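Local coordinates for protein endoglucanase (Clostridium thermocellum, PDB 2YIK) that probably hydrolyses beta-1,4-glucosidic bonds in cellulose, as a family 9 glycoside hydrolase of a plant-biomass-degrading bacterium, at residues 254-259 and 280-285; 146-151 and 511-516; 370-375 and 383-388; 66-71 and 452-457. One frame throughout, in Å; residues are numbered along the deposited sequence.

Interaction 1. Residues 254-259 and 280-285; sequences FAEKNP and DDYCWA. With CA (calcium ion), chain C.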
loop_
_atom_site.group_PDB
_atom_site.type_symbol
_atom_site.label_atom_id
_atom_site.label_comp_id
_atom_site.label_asym_id
_atom_site.label_seq_id
_atom_site.Cartn_x
_atom_site.Cartn_y
_atom_site.Cartn_z
ATOM N N PHE A 254 -12.328 -5.039 -16.418
ATOM C CA PHE A 254 -11.894 -3.958 -17.285
ATOM C C PHE A 254 -10.429 -4.226 -17.660
ATOM O O PHE A 254 -10.044 -4.095 -18.817
ATOM C CB PHE A 254 -12.038 -2.625 -16.536
ATOM C CG PHE A 254 -11.509 -1.426 -17.282
ATOM C CD1 PHE A 254 -10.150 -1.112 -17.237
ATOM C CD2 PHE A 254 -12.367 -0.596 -18.003
ATOM C CE1 PHE A 254 -9.648 0.025 -17.887
ATOM C CE2 PHE A 254 -11.876 0.548 -18.659
ATOM C CZ PHE A 254 -10.510 0.854 -18.603
ATOM N N ALA A 255 -9.621 -4.612 -16.677
ATOM C CA ALA A 255 -8.207 -4.899 -16.935
ATOM C C ALA A 255 -8.070 -6.110 -17.851
ATOM O O ALA A 255 -7.267 -6.115 -18.778
ATOM C CB ALA A 255 -7.457 -5.149 -15.613
ATOM N N GLU A 256 -8.871 -7.136 -17.590
ATOM C CA GLU A 256 -8.828 -8.361 -18.381
ATOM C C GLU A 256 -9.240 -8.157 -19.837
ATOM O O GLU A 256 -8.540 -8.574 -20.751
ATOM C CB GLU A 256 -9.738 -9.416 -17.755
ATOM C CG GLU A 256 -9.699 -10.750 -18.466
ATOM C CD GLU A 256 -10.680 -11.745 -17.893
ATOM O OE1 GLU A 256 -11.010 -11.644 -16.695
ATOM O OE2 GLU A 256 -11.114 -12.643 -18.636
ATOM N N LYS A 257 -10.385 -7.508 -20.026
ATOM C CA LYS A 257 -10.967 -7.255 -21.340
ATOM C C LYS A 257 -10.241 -6.294 -22.270
ATOM O O LYS A 257 -10.289 -6.455 -23.488
ATOM C CB LYS A 257 -12.402 -6.758 -21.164
ATOM C CG LYS A 257 -13.466 -7.849 -21.220
ATOM C CD LYS A 257 -13.102 -9.069 -20.389
ATOM C CE LYS A 257 -14.164 -10.170 -20.537
ATOM N NZ LYS A 257 -15.522 -9.696 -20.092
ATOM N N ASN A 258 -9.575 -5.294 -21.708
ATOM C CA ASN A 258 -8.896 -4.302 -22.530
ATOM C C ASN A 258 -7.404 -4.560 -22.761
ATOM O O ASN A 258 -6.778 -5.329 -22.035
ATOM C CB ASN A 258 -9.118 -2.916 -21.912
ATOM C CG ASN A 258 -10.595 -2.510 -21.911
ATOM O OD1 ASN A 258 -11.170 -2.188 -20.867
ATOM N ND2 ASN A 258 -11.211 -2.522 -23.091
ATOM N N PRO A 259 -6.826 -3.938 -23.808
ATOM C CA PRO A 259 -5.401 -4.117 -24.113
ATOM C C PRO A 259 -4.523 -3.885 -22.882
ATOM O O PRO A 259 -4.783 -2.998 -22.069
ATOM C CB PRO A 259 -5.161 -3.093 -25.221
ATOM C CG PRO A 259 -6.458 -3.181 -25.993
ATOM C CD PRO A 259 -7.486 -3.144 -24.862
ATOM N N ASP A 280 2.311 -8.495 -12.454
ATOM C CA ASP A 280 2.300 -8.817 -11.030
ATOM C C ASP A 280 1.029 -8.279 -10.365
ATOM O O ASP A 280 0.403 -8.982 -9.577
ATOM C CB ASP A 280 3.537 -8.249 -10.341
ATOM C CG ASP A 280 3.696 -6.777 -10.576
ATOM O OD1 ASP A 280 3.571 -6.361 -11.745
ATOM O OD2 ASP A 280 3.959 -6.042 -9.602
ATOM N N ASP A 281 0.645 -7.042 -10.677
ATOM C CA ASP A 281 -0.569 -6.462 -10.096
ATOM C C ASP A 281 -1.798 -7.252 -10.556
ATOM O O ASP A 281 -2.738 -7.470 -9.786
ATOM C CB ASP A 281 -0.750 -5.011 -10.537
ATOM C CG ASP A 281 0.478 -4.156 -10.284
ATOM O OD1 ASP A 281 0.788 -3.851 -9.116
ATOM O OD2 ASP A 281 1.123 -3.789 -11.280
ATOM N N TYR A 282 -1.785 -7.656 -11.824
ATOM C CA TYR A 282 -2.881 -8.419 -12.407
ATOM C C TYR A 282 -3.036 -9.741 -11.648
ATOM O O TYR A 282 -4.138 -10.100 -11.234
ATOM C CB TYR A 282 -2.591 -8.683 -13.891
ATOM C CG TYR A 282 -3.753 -9.255 -14.673
ATOM C CD1 TYR A 282 -4.793 -8.437 -15.124
ATOM C CD2 TYR A 282 -3.820 -10.621 -14.953
ATOM C CE1 TYR A 282 -5.872 -8.968 -15.836
ATOM C CE2 TYR A 282 -4.890 -11.163 -15.660
ATOM C CZ TYR A 282 -5.913 -10.334 -16.098
ATOM O OH TYR A 282 -6.979 -10.877 -16.777
ATOM N N CYS A 283 -1.924 -10.449 -11.449
ATOM C CA CYS A 283 -1.944 -11.727 -10.739
ATOM C C CYS A 283 -2.313 -11.568 -9.263
ATOM O O CYS A 283 -3.007 -12.410 -8.698
ATOM C CB CYS A 283 -0.587 -12.431 -10.876
ATOM S SG CYS A 283 -0.269 -13.009 -12.563
ATOM N N TRP A 284 -1.848 -10.477 -8.661
ATOM C CA TRP A 284 -2.125 -10.124 -7.266
ATOM C C TRP A 284 -3.651 -9.973 -7.089
ATOM O O TRP A 284 -4.235 -10.541 -6.173
ATOM C CB TRP A 284 -1.370 -8.819 -6.963
ATOM C CG TRP A 284 -1.635 -8.063 -5.676
ATOM C CD1 TRP A 284 -2.043 -6.764 -5.587
ATOM C CD2 TRP A 284 -1.310 -8.463 -4.333
ATOM N NE1 TRP A 284 -1.976 -6.320 -4.293
ATOM C CE2 TRP A 284 -1.522 -7.339 -3.499
ATOM C CE3 TRP A 284 -0.836 -9.648 -3.755
ATOM C CZ2 TRP A 284 -1.297 -7.368 -2.118
ATOM C CZ3 TRP A 284 -0.607 -9.677 -2.375
ATOM C CH2 TRP A 284 -0.832 -8.539 -1.577
ATOM N N ALA A 285 -4.284 -9.217 -7.981
ATOM C CA ALA A 285 -5.734 -9.019 -7.934
ATOM C C ALA A 285 -6.458 -10.348 -8.175
ATOM O O ALA A 285 -7.404 -10.693 -7.463
ATOM C CB ALA A 285 -6.156 -8.004 -8.984
HETATM CA CA CA C . 3.715 -3.855 -11.202
HETATM O O HOH W 1 3.278 -2.912 -8.822
HETATM O O HOH W 2 4.851 -1.595 -11.761
#
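The phenol of Y282 reaches from helix 279-293 to helix 238-257 and meets E256 at its hydroxyl end. Y282 OH lies 3.2 Å from E256 CG, and CB of the same glutamate is nearly as close, so the oxygen sits closest to the aliphatic stem, with the carboxylate farther off. The two side chains run obliquely past each other, and the carboxylate plane stands almost perpendicular to the ring (87°). The ring enters edge-on: E256 N lies close to its plane beside CE1, and A255 CB makes the apolar contact with Y282 CE1 at 4.1 Å. With CG opposite the backbone N (chi1 -170°), Y282 holds its ring out from its own helix toward the other. F252 stacks on the ring. The polar ends have partners beyond the contact: Y282 OH is hydrogen-bonded to E301 OE1, and E256 OE1 to H297 NE2, bonds that would restrain both groups. Immediately before Y282, the same helix supplies calcium ligands. D280 chelates the ion through OD1 (2.6 Å) and OD2 (2.7 Å), D281 OD2 binds at 2.6 Å, and K277 O and two waters add further ligands. One of these waters donates to D281 OD1. The contact joins helix 238-257 to helix 279-293, its successor in the chain, a helix-to-helix packing of the kind that builds the (alpha/alpha)6 barrel of family 9 glycoside hydrolases.

Interaction 2. Residues 146-151 and 511-516; sequences RATGQA and GLYRFF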
loop_
_atom_site.group_PDB
_atom_site.type_symbol
_atom_site.label_atom_id
_atom_site.label_comp_id
_atom_site.label_asym_id
_atom_site.label_seq_id
_atom_site.Cartn_x
_atom_site.Cartn_y
_atom_site.Cartn_z
ATOM N N ARG A 146 -7.000 -6.726 17.033
ATOM C CA ARG A 146 -8.079 -6.783 18.011
ATOM C C ARG A 146 -7.543 -6.846 19.425
ATOM O O ARG A 146 -7.957 -6.071 20.286
ATOM C CB ARG A 146 -8.977 -7.992 17.742
ATOM C CG ARG A 146 -9.922 -7.751 16.589
ATOM C CD ARG A 146 -10.821 -8.932 16.292
ATOM N NE ARG A 146 -11.703 -8.592 15.174
ATOM C CZ ARG A 146 -12.619 -9.405 14.646
ATOM N NH1 ARG A 146 -12.788 -10.633 15.134
ATOM N NH2 ARG A 146 -13.367 -8.984 13.625
ATOM N N ALA A 147 -6.608 -7.761 19.660
ATOM C CA ALA A 147 -6.019 -7.920 20.983
ATOM C C ALA A 147 -5.421 -6.613 21.488
ATOM O O ALA A 147 -5.385 -6.368 22.700
ATOM C CB ALA A 147 -4.947 -9.016 20.952
ATOM N N THR A 148 -4.961 -5.761 20.575
ATOM C CA THR A 148 -4.361 -4.496 20.985
ATOM C C THR A 148 -5.291 -3.298 20.867
ATOM O O THR A 148 -4.872 -2.161 21.083
ATOM C CB THR A 148 -3.090 -4.183 20.174
ATOM O OG1 THR A 148 -3.394 -4.237 18.776
ATOM C CG2 THR A 148 -1.983 -5.179 20.499
ATOM N N GLY A 149 -6.549 -3.554 20.520
ATOM C CA GLY A 149 -7.516 -2.476 20.389
ATOM C C GLY A 149 -7.226 -1.545 19.229
ATOM O O GLY A 149 -7.638 -0.381 19.240
ATOM N N GLN A 150 -6.532 -2.051 18.211
ATOM C CA GLN A 150 -6.188 -1.225 17.057
ATOM C C GLN A 150 -6.945 -1.573 15.770
ATOM O O GLN A 150 -6.663 -1.009 14.710
ATOM C CB GLN A 150 -4.679 -1.310 16.796
ATOM C CG GLN A 150 -3.806 -0.924 17.993
ATOM C CD GLN A 150 -4.126 0.459 18.522
ATOM O OE1 GLN A 150 -4.095 1.440 17.776
ATOM N NE2 GLN A 150 -4.433 0.548 19.818
ATOM N N ALA A 151 -7.906 -2.488 15.859
ATOM C CA ALA A 151 -8.663 -2.900 14.680
ATOM C C ALA A 151 -9.552 -1.787 14.138
ATOM O O ALA A 151 -9.660 -1.606 12.920
ATOM C CB ALA A 151 -9.494 -4.140 14.996
ATOM N N GLY A 511 2.408 -8.716 13.156
ATOM C CA GLY A 511 2.969 -10.052 13.073
ATOM C C GLY A 511 3.968 -10.335 14.183
ATOM O O GLY A 511 4.017 -11.449 14.710
ATOM N N LEU A 512 4.775 -9.337 14.526
ATOM C CA LEU A 512 5.763 -9.491 15.593
ATOM C C LEU A 512 5.061 -9.611 16.937
ATOM O O LEU A 512 5.500 -10.353 17.816
ATOM C CB LEU A 512 6.727 -8.296 15.610
ATOM C CG LEU A 512 7.761 -8.330 14.483
ATOM C CD1 LEU A 512 8.404 -6.965 14.322
ATOM C CD2 LEU A 512 8.799 -9.403 14.778
ATOM N N TYR A 513 3.968 -8.875 17.099
ATOM C CA TYR A 513 3.227 -8.938 18.347
ATOM C C TYR A 513 2.611 -10.327 18.469
ATOM O O TYR A 513 2.509 -10.893 19.559
ATOM C CB TYR A 513 2.118 -7.890 18.376
ATOM C CG TYR A 513 1.399 -7.876 19.700
ATOM C CD1 TYR A 513 2.013 -7.357 20.842
ATOM C CD2 TYR A 513 0.131 -8.441 19.830
ATOM C CE1 TYR A 513 1.378 -7.402 22.089
ATOM C CE2 TYR A 513 -0.508 -8.495 21.064
ATOM C CZ TYR A 513 0.120 -7.975 22.188
ATOM O OH TYR A 513 -0.521 -8.030 23.405
ATOM N N ARG A 514 2.208 -10.878 17.332
ATOM C CA ARG A 514 1.608 -12.199 17.304
ATOM C C ARG A 514 2.509 -13.271 17.908
ATOM O O ARG A 514 2.058 -14.091 18.706
ATOM C CB ARG A 514 1.272 -12.585 15.866
ATOM C CG ARG A 514 0.606 -13.949 15.720
ATOM C CD ARG A 514 0.277 -14.248 14.263
ATOM N NE ARG A 514 -0.559 -15.433 14.110
ATOM C CZ ARG A 514 -1.871 -15.409 13.878
ATOM N NH1 ARG A 514 -2.509 -14.257 13.764
ATOM N NH2 ARG A 514 -2.547 -16.544 13.773
ATOM N N PHE A 515 3.783 -13.263 17.529
ATOM C CA PHE A 515 4.721 -14.274 18.010
ATOM C C PHE A 515 5.576 -13.869 19.207
ATOM O O PHE A 515 6.048 -14.732 19.936
ATOM C CB PHE A 515 5.675 -14.701 16.882
ATOM C CG PHE A 515 4.988 -15.246 15.658
ATOM C CD1 PHE A 515 4.124 -16.332 15.749
ATOM C CD2 PHE A 515 5.233 -14.690 14.403
ATOM C CE1 PHE A 515 3.516 -16.859 14.613
ATOM C CE2 PHE A 515 4.630 -15.211 13.259
ATOM C CZ PHE A 515 3.769 -16.300 13.366
ATOM N N PHE A 516 5.771 -12.568 19.410
ATOM C CA PHE A 516 6.630 -12.090 20.491
ATOM C C PHE A 516 6.021 -11.148 21.530
ATOM O O PHE A 516 6.729 -10.687 22.424
ATOM C CB PHE A 516 7.866 -11.407 19.888
ATOM C CG PHE A 516 8.603 -12.251 18.880
ATOM C CD1 PHE A 516 9.218 -13.438 19.267
ATOM C CD2 PHE A 516 8.656 -11.872 17.542
ATOM C CE1 PHE A 516 9.878 -14.242 18.342
ATOM C CE2 PHE A 516 9.312 -12.665 16.605
ATOM C CZ PHE A 516 9.925 -13.855 17.003
#
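T148 and Y513 are brought together by their first torsions. In T148, chi1 of 54° sets OG1 between the backbone N and the carbonyl carbon, which turns CG2 outward to Y513; in Y513, chi1 of -176° swings the ring opposite its own backbone N, toward the threonine. The side chains approach from opposite directions, and the methyl lands on a ring face. T148 CG2 is 3.9 Å from the centroid of the Y513 ring and 20° off its normal, a CH-pi contact, with the closest approach at CE2 (3.7 Å), so the methyl is displaced toward the rim. A147 CB adds a looser apolar touch, 4.5 Å from Y513 CE2. The threonine is held from behind, since its OG1 hydrogen-bonds to Q144 O and F145 O in the last turn of its helix. Beyond it, G149 has positive phi, and its N bonds to R146 O at 2.9 Å. Q150 NE2 then returns to T148 O at 3.0 Å, bracing the turn, while Q150 occupies the N-cap position of helix 151-167. Helix 40-47 packs against both T148 and Y513. A Schellman motif closing helix 142-147 is thus docked by its threonine on helix 499-516, in a domain of the (alpha/alpha)6-barrel family.

Interaction 3. Residues 370-375 and 383-388; sequences DKWSGG and GYVFLN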
loop_
_atom_site.group_PDB
_atom_site.type_symbol
_atom_site.label_atom_id
_atom_site.label_comp_id
_atom_site.label_asym_id
_atom_site.label_seq_id
_atom_site.Cartn_x
_atom_site.Cartn_y
_atom_site.Cartn_z
ATOM N N ASP A 370 15.170 -16.961 2.493
ATOM C CA ASP A 370 16.512 -17.470 2.780
ATOM C C ASP A 370 17.505 -16.408 2.330
ATOM O O ASP A 370 18.544 -16.201 2.953
ATOM C CB ASP A 370 16.810 -18.761 2.009
ATOM C CG ASP A 370 16.121 -19.976 2.605
ATOM O OD1 ASP A 370 15.772 -19.948 3.806
ATOM O OD2 ASP A 370 15.943 -20.969 1.868
ATOM N N LYS A 371 17.157 -15.730 1.244
ATOM C CA LYS A 371 18.005 -14.695 0.681
ATOM C C LYS A 371 18.096 -13.498 1.622
ATOM O O LYS A 371 19.198 -13.033 1.933
ATOM C CB LYS A 371 17.461 -14.272 -0.688
ATOM C CG LYS A 371 18.480 -13.568 -1.583
ATOM C CD LYS A 371 17.931 -13.268 -2.974
ATOM C CE LYS A 371 17.729 -14.538 -3.784
ATOM N NZ LYS A 371 17.434 -14.231 -5.210
ATOM N N TRP A 372 16.942 -13.006 2.077
ATOM C CA TRP A 372 16.887 -11.854 2.978
ATOM C C TRP A 372 17.386 -12.102 4.404
ATOM O O TRP A 372 18.086 -11.273 4.979
ATOM C CB TRP A 372 15.456 -11.293 3.046
ATOM C CG TRP A 372 15.143 -10.309 1.952
ATOM C CD1 TRP A 372 14.812 -10.592 0.652
ATOM C CD2 TRP A 372 15.196 -8.881 2.051
ATOM N NE1 TRP A 372 14.655 -9.428 -0.059
ATOM C CE2 TRP A 372 14.881 -8.366 0.773
ATOM C CE3 TRP A 372 15.468 -7.989 3.097
ATOM C CZ2 TRP A 372 14.844 -6.992 0.513
ATOM C CZ3 TRP A 372 15.428 -6.623 2.837
ATOM C CH2 TRP A 372 15.114 -6.139 1.554
ATOM N N SER A 373 17.024 -13.244 4.972
ATOM C CA SER A 373 17.405 -13.565 6.342
ATOM C C SER A 373 18.694 -14.360 6.475
ATOM O O SER A 373 19.236 -14.475 7.573
ATOM C CB SER A 373 16.286 -14.358 7.023
ATOM O OG SER A 373 16.167 -15.662 6.463
ATOM N N GLY A 374 19.184 -14.904 5.364
ATOM C CA GLY A 374 20.378 -15.732 5.422
ATOM C C GLY A 374 21.674 -15.232 4.818
ATOM O O GLY A 374 22.568 -16.035 4.544
ATOM N N GLY A 375 21.790 -13.927 4.601
ATOM C CA GLY A 375 23.026 -13.400 4.052
ATOM C C GLY A 375 23.084 -13.150 2.553
ATOM O O GLY A 375 24.148 -12.824 2.027
ATOM N N GLY A 383 24.238 -4.555 11.065
ATOM C CA GLY A 383 23.341 -5.704 11.081
ATOM C C GLY A 383 21.971 -5.514 10.444
ATOM O O GLY A 383 21.066 -6.326 10.639
ATOM N N TYR A 384 21.832 -4.459 9.652
ATOM C CA TYR A 384 20.575 -4.121 8.991
ATOM C C TYR A 384 20.572 -4.591 7.537
ATOM O O TYR A 384 21.488 -4.260 6.788
ATOM C CB TYR A 384 20.410 -2.604 9.069
ATOM C CG TYR A 384 19.260 -1.992 8.306
ATOM C CD1 TYR A 384 17.936 -2.314 8.612
ATOM C CD2 TYR A 384 19.495 -1.019 7.332
ATOM C CE1 TYR A 384 16.874 -1.669 7.971
ATOM C CE2 TYR A 384 18.442 -0.370 6.686
ATOM C CZ TYR A 384 17.134 -0.701 7.013
ATOM O OH TYR A 384 16.093 -0.047 6.396
ATOM N N VAL A 385 19.556 -5.354 7.131
ATOM C CA VAL A 385 19.499 -5.830 5.745
ATOM C C VAL A 385 19.025 -4.678 4.856
ATOM O O VAL A 385 17.892 -4.206 4.941
ATOM C CB VAL A 385 18.611 -7.087 5.599
ATOM C CG1 VAL A 385 18.720 -7.634 4.186
ATOM C CG2 VAL A 385 19.070 -8.162 6.598
ATOM N N PHE A 386 19.943 -4.258 3.996
ATOM C CA PHE A 386 19.821 -3.105 3.106
ATOM C C PHE A 386 19.787 -3.461 1.605
ATOM O O PHE A 386 20.797 -3.905 1.065
ATOM C CB PHE A 386 21.047 -2.241 3.440
ATOM C CG PHE A 386 21.112 -0.916 2.758
ATOM C CD1 PHE A 386 21.744 -0.788 1.526
ATOM C CD2 PHE A 386 20.642 0.229 3.396
ATOM C CE1 PHE A 386 21.923 0.463 0.940
ATOM C CE2 PHE A 386 20.813 1.487 2.825
ATOM C CZ PHE A 386 21.457 1.606 1.591
ATOM N N LEU A 387 18.647 -3.273 0.934
ATOM C CA LEU A 387 18.557 -3.570 -0.510
ATOM C C LEU A 387 19.252 -2.436 -1.266
ATOM O O LEU A 387 20.193 -2.662 -2.029
ATOM C CB LEU A 387 17.097 -3.696 -0.964
ATOM C CG LEU A 387 16.866 -3.957 -2.459
ATOM C CD1 LEU A 387 17.681 -5.150 -2.932
ATOM C CD2 LEU A 387 15.388 -4.201 -2.696
ATOM N N ASN A 388 18.766 -1.217 -1.067
ATOM C CA ASN A 388 19.381 -0.027 -1.645
ATOM C C ASN A 388 18.997 1.178 -0.785
ATOM O O ASN A 388 18.179 1.057 0.133
ATOM C CB ASN A 388 19.033 0.158 -3.141
ATOM C CG ASN A 388 17.553 0.310 -3.406
ATOM O OD1 ASN A 388 16.905 1.209 -2.875
ATOM N ND2 ASN A 388 17.013 -0.560 -4.259
#
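W372 and V385 carry most of the contact, burying 95 and 59 Å² of surface, with L387 adding 32 Å². The benzene half of the W372 indole does the touching. Its CE3 atom lies 3.4 Å from V385 CG1, a tight fit for two carbons, and CZ3 is 3.7 Å from the same methyl, so a single branch of the valine, CG1, meets two neighbouring ring carbons while the side chains pass obliquely. V385 places CG1 opposite its backbone N (chi1 -173°), which sends that methyl to the indole; the other methyl, CG2, turns to the helix backbone and sits 3.6 Å from W372 O. The valine is therefore engaged by both the side chain and the main chain of the tryptophan. Farther out along the indole, CH2 meets L387 CB at 4.0 Å, the leucine crossing the tryptophan at about a right angle and touching it through its first carbon. F386, between the two, has its CB directed away, as expected where alternate residues of an extended chain face opposite ways. No hydrogen bond spans the two segments, so the join is apolar packing. The intervening loop supplies the polar links: K371 is backbone-bonded to I377, and F386 to T378. I377 also packs on W372 and V385. The contact folds the loop that follows helix 363-373 back onto that helix's C-terminal end. Helix 392-408 borders it through A399 on W372 and through N396, whose ND2 hydrogen-bonds to V385 O, while helix 416-428 packs W420 and Q424 against V385.

Interaction 4. Residues 66-71 and 452-457; sequences LSWRGD and HRAASG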
loop_
_atom_site.group_PDB
_atom_site.type_symbol
_atom_site.label_atom_id
_atom_site.label_comp_id
_atom_site.label_asym_id
_atom_site.label_seq_id
_atom_site.Cartn_x
_atom_site.Cartn_y
_atom_site.Cartn_z
ATOM N N LEU A 66 -5.691 13.108 14.214
ATOM C CA LEU A 66 -4.738 14.183 14.490
ATOM C C LEU A 66 -5.428 15.543 14.411
ATOM O O LEU A 66 -5.919 15.942 13.350
ATOM C CB LEU A 66 -3.570 14.108 13.502
ATOM C CG LEU A 66 -2.790 12.789 13.559
ATOM C CD1 LEU A 66 -1.802 12.732 12.405
ATOM C CD2 LEU A 66 -2.077 12.664 14.911
ATOM N N SER A 67 -5.469 16.243 15.543
ATOM C CA SER A 67 -6.123 17.541 15.619
ATOM C C SER A 67 -5.530 18.578 14.678
ATOM O O SER A 67 -6.219 19.523 14.285
ATOM C CB SER A 67 -6.082 18.064 17.060
ATOM O OG SER A 67 -4.743 18.173 17.525
ATOM N N TRP A 68 -4.263 18.415 14.309
ATOM C CA TRP A 68 -3.642 19.380 13.413
ATOM C C TRP A 68 -3.906 19.126 11.928
ATOM O O TRP A 68 -3.318 19.787 11.065
ATOM C CB TRP A 68 -2.140 19.467 13.673
ATOM C CG TRP A 68 -1.454 18.151 13.765
ATOM C CD1 TRP A 68 -1.341 17.364 14.869
ATOM C CD2 TRP A 68 -0.725 17.494 12.720
ATOM N NE1 TRP A 68 -0.582 16.253 14.581
ATOM C CE2 TRP A 68 -0.202 16.304 13.272
ATOM C CE3 TRP A 68 -0.484 17.786 11.373
ATOM C CZ2 TRP A 68 0.584 15.419 12.521
ATOM C CZ3 TRP A 68 0.295 16.904 10.628
ATOM C CH2 TRP A 68 0.810 15.728 11.202
ATOM N N ARG A 69 -4.777 18.165 11.626
ATOM C CA ARG A 69 -5.147 17.887 10.233
ATOM C C ARG A 69 -6.634 18.208 10.029
ATOM O O ARG A 69 -7.484 17.772 10.803
ATOM C CB ARG A 69 -4.910 16.419 9.856
ATOM C CG ARG A 69 -3.458 16.023 9.551
ATOM C CD ARG A 69 -2.814 16.936 8.516
ATOM N NE ARG A 69 -3.764 17.426 7.517
ATOM C CZ ARG A 69 -4.275 16.705 6.523
ATOM N NH1 ARG A 69 -3.931 15.432 6.369
ATOM N NH2 ARG A 69 -5.143 17.263 5.685
ATOM N N GLY A 70 -6.936 18.993 8.999
ATOM C CA GLY A 70 -8.320 19.333 8.694
ATOM C C GLY A 70 -8.569 19.060 7.219
ATOM O O GLY A 70 -7.648 18.656 6.505
ATOM N N ASP A 71 -9.795 19.281 6.749
ATOM C CA ASP A 71 -10.129 19.055 5.344
ATOM C C ASP A 71 -9.162 19.803 4.438
ATOM O O ASP A 71 -8.772 20.930 4.735
ATOM C CB ASP A 71 -11.559 19.524 5.041
ATOM C CG ASP A 71 -12.606 18.697 5.749
ATOM O OD1 ASP A 71 -12.254 17.638 6.298
ATOM O OD2 ASP A 71 -13.791 19.096 5.751
ATOM N N HIS A 452 8.156 16.091 5.590
ATOM C CA HIS A 452 6.698 16.108 5.492
ATOM C C HIS A 452 6.135 17.526 5.646
ATOM O O HIS A 452 6.321 18.172 6.681
ATOM C CB HIS A 452 6.152 15.197 6.595
ATOM C CG HIS A 452 4.673 14.969 6.547
ATOM N ND1 HIS A 452 4.100 13.946 5.824
ATOM C CD2 HIS A 452 3.658 15.588 7.197
ATOM C CE1 HIS A 452 2.794 13.940 6.036
ATOM N NE2 HIS A 452 2.502 14.926 6.864
ATOM N N ARG A 453 5.440 18.004 4.620
ATOM C CA ARG A 453 4.862 19.344 4.654
ATOM C C ARG A 453 3.992 19.665 5.875
ATOM O O ARG A 453 4.344 20.544 6.659
ATOM C CB ARG A 453 4.073 19.605 3.370
ATOM C CG ARG A 453 4.963 19.844 2.164
ATOM C CD ARG A 453 4.183 19.877 0.859
ATOM N NE ARG A 453 5.057 20.191 -0.269
ATOM C CZ ARG A 453 6.065 19.424 -0.670
ATOM N NH1 ARG A 453 6.328 18.290 -0.037
ATOM N NH2 ARG A 453 6.809 19.790 -1.704
ATOM N N ALA A 454 2.877 18.953 6.045
ATOM C CA ALA A 454 1.961 19.204 7.165
ATOM C C ALA A 454 2.566 19.132 8.568
ATOM O O ALA A 454 2.364 20.037 9.381
ATOM C CB ALA A 454 0.765 18.261 7.087
ATOM N N ALA A 455 3.299 18.064 8.863
ATOM C CA ALA A 455 3.885 17.926 10.191
ATOM C C ALA A 455 4.906 19.018 10.513
ATOM O O ALA A 455 4.974 19.493 11.645
ATOM C CB ALA A 455 4.525 16.548 10.345
ATOM N N SER A 456 5.688 19.416 9.513
ATOM C CA SER A 456 6.713 20.435 9.703
ATOM C C SER A 456 6.167 21.766 10.224
ATOM O O SER A 456 6.733 22.355 11.148
ATOM C CB SER A 456 7.474 20.673 8.395
ATOM O OG SER A 456 6.677 21.370 7.446
ATOM N N GLY A 457 5.070 22.239 9.642
ATOM C CA GLY A 457 4.507 23.509 10.075
ATOM C C GLY A 457 5.396 24.652 9.608
ATOM O O GLY A 457 5.310 25.770 10.122
#
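W68 packs the six-membered side of its indole against the short helix 453-456, and here the contact is tight. CZ3 lies 3.7 Å from A455 N and 3.8 Å from A454 CB, while CH2 is 3.9 Å from A455 CB. The methyl of A454 stands at the ring edge, in its plane, whereas the A455 backbone N is met obliquely, so the end of the ring nestles against the single turn of this helix, at A454 and A455. W68 reaches it with chi1 at 48°, its CG wedged between the backbone N and the carbonyl carbon. The indole is also steadied from its own side: L66 CB and R69 CG lie over one face, and the ring of Y469, whose backbone bonds to that of A455, stacks with the indole. The looser side belongs to R69, which touches the helix only through CD, 4.1 Å from A454 CB. Its chain bends at chi2 and chi3, and its guanidinium serves other partners, with NE in a salt bridge to E198 and NH1 bonded to A53 O and M55 O. The R69 side chain comes within about 5 Å of the zinc ion bound by C56, C72, H73 and H115. Toward solvent, S67 is exposed at the outer corner of the type I turn from L66 to R69, and W68 itself is only partly covered. The helical segment directly follows H451, the predicted active-site residue. The loop between helix 60-63 and strand 79-80 thus packs on helix 453-456, with helix 49-54 beside it through A53 on L66 and W68, and helix 60-63 through V60 on R69.

How the interactions relate
From the N terminus, residues 66-71 come first and wait until 452-457 to close interaction 4, a loop of 380 residues. Residues 146-151 open interaction 2 inside that loop, but it closes only at 511-516, so interactions 2 and 4 cross. Interactions 1 and 3 are local closures in series, spanning 20 and 7 residues, and both nest inside the two long loops. The long-range pair ties early parts of the chain to its late helices 453-456 and 499-516; the short-range pair fastens successive helices or a helix and its following loop. No two contacts touch, and interaction 1 lies across the chain's centre from interactions 2 and 4.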